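Local coordinates for protein benzoylformate decarboxylase (Mycobacterium smegmatis, PDB 4Q9D) that is a four-chain member of the thiamine pyrophosphate-dependent enzyme family and holds a magnesium ion in its C-terminal thiamine pyrophosphate-binding domain, at residues L190-N198 / S323-T331. Residues are numbered along the deposited sequence; the frame is centred on the assembly and turned at random.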
ATOM      1  N   LEU B 190      -7.103  13.018 -33.426  1.00 21.54           N
ATOM      2  CA  LEU B 190      -6.549  14.354 -33.535  1.00 24.74           C
ATOM      3  C   LEU B 190      -7.237  15.099 -34.694  1.00 29.92           C
ATOM      4  O   LEU B 190      -7.560  16.269 -34.555  1.00 28.21           O
ATOM      5  CB  LEU B 190      -5.047  14.317 -33.756  1.00 22.03           C
ATOM      6  CG  LEU B 190      -4.354  15.691 -33.727  1.00 28.37           C
ATOM      7  CD1 LEU B 190      -4.343  16.266 -32.305  1.00 24.69           C
ATOM      8  CD2 LEU B 190      -2.923  15.570 -34.236  1.00 27.91           C
ATOM      9  N   ALA B 191      -7.480  14.403 -35.813  1.00 25.36           N
ATOM     10  CA  ALA B 191      -8.203  14.989 -36.951  1.00 26.88           C
ATOM     11  C   ALA B 191      -9.628  15.358 -36.541  1.00 28.36           C
ATOM     12  O   ALA B 191     -10.142  16.394 -36.945  1.00 30.82           O
ATOM     13  CB  ALA B 191      -8.206  14.048 -38.193  1.00 26.28           C
ATOM     14  N   GLN B 192     -10.268  14.526 -35.722  1.00 29.37           N
ATOM     15  CA  GLN B 192     -11.586  14.895 -35.220  1.00 24.22           C
ATOM     16  C   GLN B 192     -11.520  16.193 -34.422  1.00 29.92           C
ATOM     17  O   GLN B 192     -12.418  17.021 -34.539  1.00 29.09           O
ATOM     18  CB  GLN B 192     -12.204  13.791 -34.350  1.00 32.88           C
ATOM     19  CG  GLN B 192     -12.785  12.615 -35.132  1.00 44.78           C
ATOM     20  CD  GLN B 192     -13.023  11.352 -34.281  1.00 51.63           C
ATOM     21  OE1 GLN B 192     -12.861  11.350 -33.048  1.00 39.79           O
ATOM     22  NE2 GLN B 192     -13.390  10.260 -34.955  1.00 48.81           N
ATOM     23  N   PHE B 193     -10.489  16.342 -33.579  1.00 25.59           N
ATOM     24  CA  PHE B 193     -10.335  17.547 -32.761  1.00 32.17           C
ATOM     25  C   PHE B 193     -10.145  18.785 -33.657  1.00 29.22           C
ATOM     26  O   PHE B 193     -10.689  19.862 -33.389  1.00 29.89           O
ATOM     27  CB  PHE B 193      -9.157  17.422 -31.767  1.00 22.04           C
ATOM     28  CG  PHE B 193      -9.486  16.653 -30.471  1.00 28.96           C
ATOM     29  CD1 PHE B 193     -10.526  15.729 -30.417  1.00 20.07           C
ATOM     30  CD2 PHE B 193      -8.736  16.874 -29.306  1.00 21.35           C
ATOM     31  CE1 PHE B 193     -10.819  15.021 -29.229  1.00 26.34           C
ATOM     32  CE2 PHE B 193      -9.013  16.170 -28.095  1.00 24.61           C
ATOM     33  CZ  PHE B 193     -10.051  15.240 -28.056  1.00 24.86           C
ATOM     34  N   ALA B 194      -9.327  18.633 -34.692  1.00 25.97           N
ATOM     35  CA  ALA B 194      -9.063  19.722 -35.628  1.00 28.97           C
ATOM     36  C   ALA B 194     -10.350  20.176 -36.304  1.00 29.48           C
ATOM     37  O   ALA B 194     -10.561  21.365 -36.501  1.00 31.95           O
ATOM     38  CB  ALA B 194      -8.045  19.298 -36.683  1.00 28.28           C
ATOM     39  N   GLU B 195     -11.205  19.226 -36.663  1.00 26.68           N
ATOM     40  CA  GLU B 195     -12.474  19.571 -37.273  1.00 33.73           C
ATOM     41  C   GLU B 195     -13.318  20.381 -36.296  1.00 43.15           C
ATOM     42  O   GLU B 195     -13.994  21.320 -36.694  1.00 30.28           O
ATOM     43  CB  GLU B 195     -13.244  18.322 -37.718  1.00 32.69           C
ATOM     44  CG  GLU B 195     -12.818  17.744 -39.064  1.00 55.95           C
ATOM     45  CD  GLU B 195     -12.906  18.767 -40.211  1.00 78.37           C
ATOM     46  OE1 GLU B 195     -13.791  19.664 -40.180  1.00 73.89           O
ATOM     47  OE2 GLU B 195     -12.071  18.680 -41.142  1.00 75.07           O
ATOM     48  N   ARG B 196     -13.293  20.010 -35.018  1.00 32.18           N
ATOM     49  CA  ARG B 196     -14.110  20.705 -34.025  1.00 28.57           C
ATOM     50  C   ARG B 196     -13.570  22.138 -33.844  1.00 25.30           C
ATOM     51  O   ARG B 196     -14.322  23.090 -33.631  1.00 30.90           O
ATOM     52  CB  ARG B 196     -14.081  19.953 -32.691  1.00 28.67           C
ATOM     53  CG  ARG B 196     -14.727  20.719 -31.520  1.00 29.81           C
ATOM     54  CD  ARG B 196     -16.241  20.780 -31.712  1.00 33.94           C
ATOM     55  NE  ARG B 196     -16.934  21.617 -30.741  1.00 28.60           N
ATOM     56  CZ  ARG B 196     -17.057  22.935 -30.857  1.00 39.50           C
ATOM     57  NH1 ARG B 196     -16.511  23.557 -31.906  1.00 27.61           N
ATOM     58  NH2 ARG B 196     -17.726  23.627 -29.931  1.00 34.43           N
ATOM     59  N   ILE B 197     -12.257  22.267 -33.925  1.00 25.72           N
ATOM     60  CA  ILE B 197     -11.590  23.554 -33.799  1.00 26.46           C
ATOM     61  C   ILE B 197     -11.954  24.438 -35.009  1.00 37.08           C
ATOM     62  O   ILE B 197     -12.217  25.619 -34.848  1.00 35.42           O
ATOM     63  CB  ILE B 197     -10.063  23.359 -33.666  1.00 26.01           C
ATOM     64  CG1 ILE B 197      -9.701  22.744 -32.286  1.00 24.57           C
ATOM     65  CG2 ILE B 197      -9.279  24.685 -33.898  1.00 29.29           C
ATOM     66  CD1 ILE B 197      -8.226  22.318 -32.229  1.00 21.73           C
ATOM     67  N   ASN B 198     -11.983  23.861 -36.210  1.00 27.64           N
ATOM     68  CA  ASN B 198     -12.300  24.629 -37.411  1.00 39.57           C
ATOM     69  C   ASN B 198     -13.699  25.203 -37.314  1.00 34.90           C
ATOM     70  O   ASN B 198     -13.974  26.277 -37.834  1.00 37.02           O
ATOM     71  CB  ASN B 198     -12.261  23.742 -38.642  1.00 33.24           C
ATOM     72  CG  ASN B 198     -10.875  23.391 -39.070  1.00 33.06           C
ATOM     73  OD1 ASN B 198      -9.893  24.086 -38.764  1.00 34.20           O
ATOM     74  ND2 ASN B 198     -10.779  22.300 -39.817  1.00 35.52           N
ATOM     75  N   SER B 323       2.326  20.650 -33.632  1.00 23.04           N
ATOM     76  CA  SER B 323       2.824  20.646 -35.008  1.00 30.99           C
ATOM     77  C   SER B 323       1.795  20.074 -35.955  1.00 33.67           C
ATOM     78  O   SER B 323       1.553  20.616 -37.024  1.00 33.72           O
ATOM     79  CB  SER B 323       4.093  19.801 -35.134  1.00 27.04           C
ATOM     80  OG  SER B 323       5.091  20.342 -34.302  1.00 54.16           O
ATOM     81  N   ARG B 324       1.199  18.959 -35.559  1.00 29.27           N
ATOM     82  CA  ARG B 324       0.229  18.302 -36.410  1.00 30.68           C
ATOM     83  C   ARG B 324      -1.081  19.106 -36.549  1.00 33.56           C
ATOM     84  O   ARG B 324      -1.645  19.215 -37.631  1.00 31.00           O
ATOM     85  CB  ARG B 324      -0.016  16.874 -35.904  1.00 33.67           C
ATOM     86  CG  ARG B 324      -0.826  16.026 -36.839  1.00 54.97           C
ATOM     87  CD  ARG B 324      -0.119  15.764 -38.175  1.00 61.31           C
ATOM     88  NE  ARG B 324      -1.102  15.473 -39.222  1.00 47.36           N
ATOM     89  CZ  ARG B 324      -0.917  15.736 -40.509  1.00 66.41           C
ATOM     90  NH1 ARG B 324       0.226  16.282 -40.904  1.00 81.26           N
ATOM     91  NH2 ARG B 324      -1.867  15.452 -41.402  1.00 66.34           N
ATOM     92  N   LEU B 325      -1.559  19.663 -35.446  1.00 26.54           N
ATOM     93  CA  LEU B 325      -2.747  20.498 -35.464  1.00 28.15           C
ATOM     94  C   LEU B 325      -2.587  21.701 -36.391  1.00 24.88           C
ATOM     95  O   LEU B 325      -3.516  22.068 -37.083  1.00 31.59           O
ATOM     96  CB  LEU B 325      -3.072  20.978 -34.049  1.00 28.61           C
ATOM     97  CG  LEU B 325      -3.799  19.939 -33.190  1.00 23.59           C
ATOM     98  CD1 LEU B 325      -3.909  20.439 -31.754  1.00 25.27           C
ATOM     99  CD2 LEU B 325      -5.183  19.668 -33.797  1.00 19.38           C
ATOM    100  N   THR B 326      -1.414  22.320 -36.364  1.00 24.71           N
ATOM    101  CA  THR B 326      -1.110  23.403 -37.282  1.00 38.19           C
ATOM    102  C   THR B 326      -1.404  22.981 -38.726  1.00 39.27           C
ATOM    103  O   THR B 326      -2.137  23.658 -39.445  1.00 35.49           O
ATOM    104  CB  THR B 326       0.352  23.818 -37.162  1.00 34.81           C
ATOM    105  OG1 THR B 326       0.588  24.301 -35.837  1.00 31.99           O
ATOM    106  CG2 THR B 326       0.664  24.918 -38.163  1.00 34.91           C
ATOM    107  N   GLU B 327      -0.849  21.846 -39.135  1.00 31.70           N
ATOM    108  CA  GLU B 327      -1.134  21.309 -40.457  1.00 34.18           C
ATOM    109  C   GLU B 327      -2.596  20.994 -40.679  1.00 33.11           C
ATOM    110  O   GLU B 327      -3.078  21.203 -41.775  1.00 35.52           O
ATOM    111  CB  GLU B 327      -0.273  20.085 -40.752  1.00 33.33           C
ATOM    112  CG  GLU B 327       1.185  20.454 -40.829  1.00 44.85           C
ATOM    113  CD  GLU B 327       2.108  19.252 -40.795  1.00 66.74           C
ATOM    114  OE1 GLU B 327       1.609  18.120 -40.604  1.00 72.90           O
ATOM    115  OE2 GLU B 327       3.340  19.439 -40.957  1.00 79.60           O
ATOM    116  N   LEU B 328      -3.316  20.532 -39.654  1.00 33.78           N
ATOM    117  CA  LEU B 328      -4.701  20.089 -39.865  1.00 34.15           C
ATOM    118  C   LEU B 328      -5.739  21.201 -39.884  1.00 35.34           C
ATOM    119  O   LEU B 328      -6.727  21.091 -40.597  1.00 35.49           O
ATOM    120  CB  LEU B 328      -5.135  19.031 -38.840  1.00 32.03           C
ATOM    121  CG  LEU B 328      -4.385  17.696 -38.787  1.00 41.10           C
ATOM    122  CD1 LEU B 328      -4.679  17.004 -37.460  1.00 31.59           C
ATOM    123  CD2 LEU B 328      -4.824  16.809 -39.919  1.00 33.63           C
ATOM    124  N   ILE B 329      -5.559  22.253 -39.083  1.00 29.83           N
ATOM    125  CA  ILE B 329      -6.602  23.269 -39.025  1.00 31.19           C
ATOM    126  C   ILE B 329      -6.602  24.225 -40.250  1.00 34.68           C
ATOM    127  O   ILE B 329      -5.566  24.478 -40.879  1.00 31.93           O
ATOM    128  CB  ILE B 329      -6.593  24.097 -37.698  1.00 30.57           C
ATOM    129  CG1 ILE B 329      -5.354  24.971 -37.614  1.00 23.57           C
ATOM    130  CG2 ILE B 329      -6.713  23.190 -36.457  1.00 27.62           C
ATOM    131  CD1 ILE B 329      -5.558  26.187 -36.714  1.00 26.45           C
ATOM    132  N   ASP B 330      -7.784  24.746 -40.563  1.00 35.14           N
ATOM    133  CA  ASP B 330      -7.944  25.799 -41.555  1.00 36.98           C
ATOM    134  C   ASP B 330      -7.385  27.099 -41.016  1.00 37.91           C
ATOM    135  O   ASP B 330      -7.431  27.351 -39.812  1.00 40.50           O
ATOM    136  CB  ASP B 330      -9.430  26.008 -41.831  1.00 33.39           C
ATOM    137  CG  ASP B 330     -10.060  24.818 -42.482  1.00 39.86           C
ATOM    138  OD1 ASP B 330      -9.315  24.103 -43.198  1.00 40.49           O
ATOM    139  OD2 ASP B 330     -11.283  24.597 -42.278  1.00 42.44           O
ATOM    140  N   THR B 331      -6.873  27.935 -41.907  1.00 47.15           N
ATOM    141  CA  THR B 331      -6.629  29.335 -41.570  1.00 44.17           C
ATOM    142  C   THR B 331      -7.994  30.002 -41.363  1.00 43.78           C
ATOM    143  O   THR B 331      -8.876  29.925 -42.228  1.00 40.97           O
ATOM    144  CB  THR B 331      -5.832  30.030 -42.680  1.00 51.93           C
ATOM    145  OG1 THR B 331      -4.552  29.396 -42.802  1.00 48.56           O
ATOM    146  CG2 THR B 331      -5.628  31.481 -42.352  1.00 48.22           C
TER
HETATM  147  O   HOH W   1      -9.440  26.767 -38.068  1.00 38.75           O
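Ala-194 is where helices 187-199 and 318-328 pack closely: its CB meets Leu-328 CB at 3.6 Å, with Leu-325 CD2 and Ile-329 CG2 also against it. The axes of the short segments come within 9.7 Å and cross at -54°. One turn earlier Leu-190, its CG swung anti to the backbone N, sends CD1 to Leu-325 CD2 and lays CD2 against Leu-328 CD1 and the aliphatic CB and CG of Arg-324. Ile-197 closes the buried side, CG2 to Ile-329 CG2 at 3.9 Å, and also packs on strands 269-273 and 294-299 of the central domain's parallel, Rossmann-like sheet.

Toward solvent the contact turns polar. Helix 318-328 has ended, and Asp-330 N donates a fairly straight bond to Asn-198 OD1 (2.8 Å), lying 34° off the carbonyl plane. A water donates to the same OD1 and to Asp-330 O. The Asn-198 amide and Asp-330 carboxylate stack nearly flat, 7° between planes, but ND2 and OD2 at 3.4 Å make no hydrogen bond. With two donors gripping it, OD1 holds the chain just after helix 318-328 against helix 187-199 at the open edge, where apolar packing gives out.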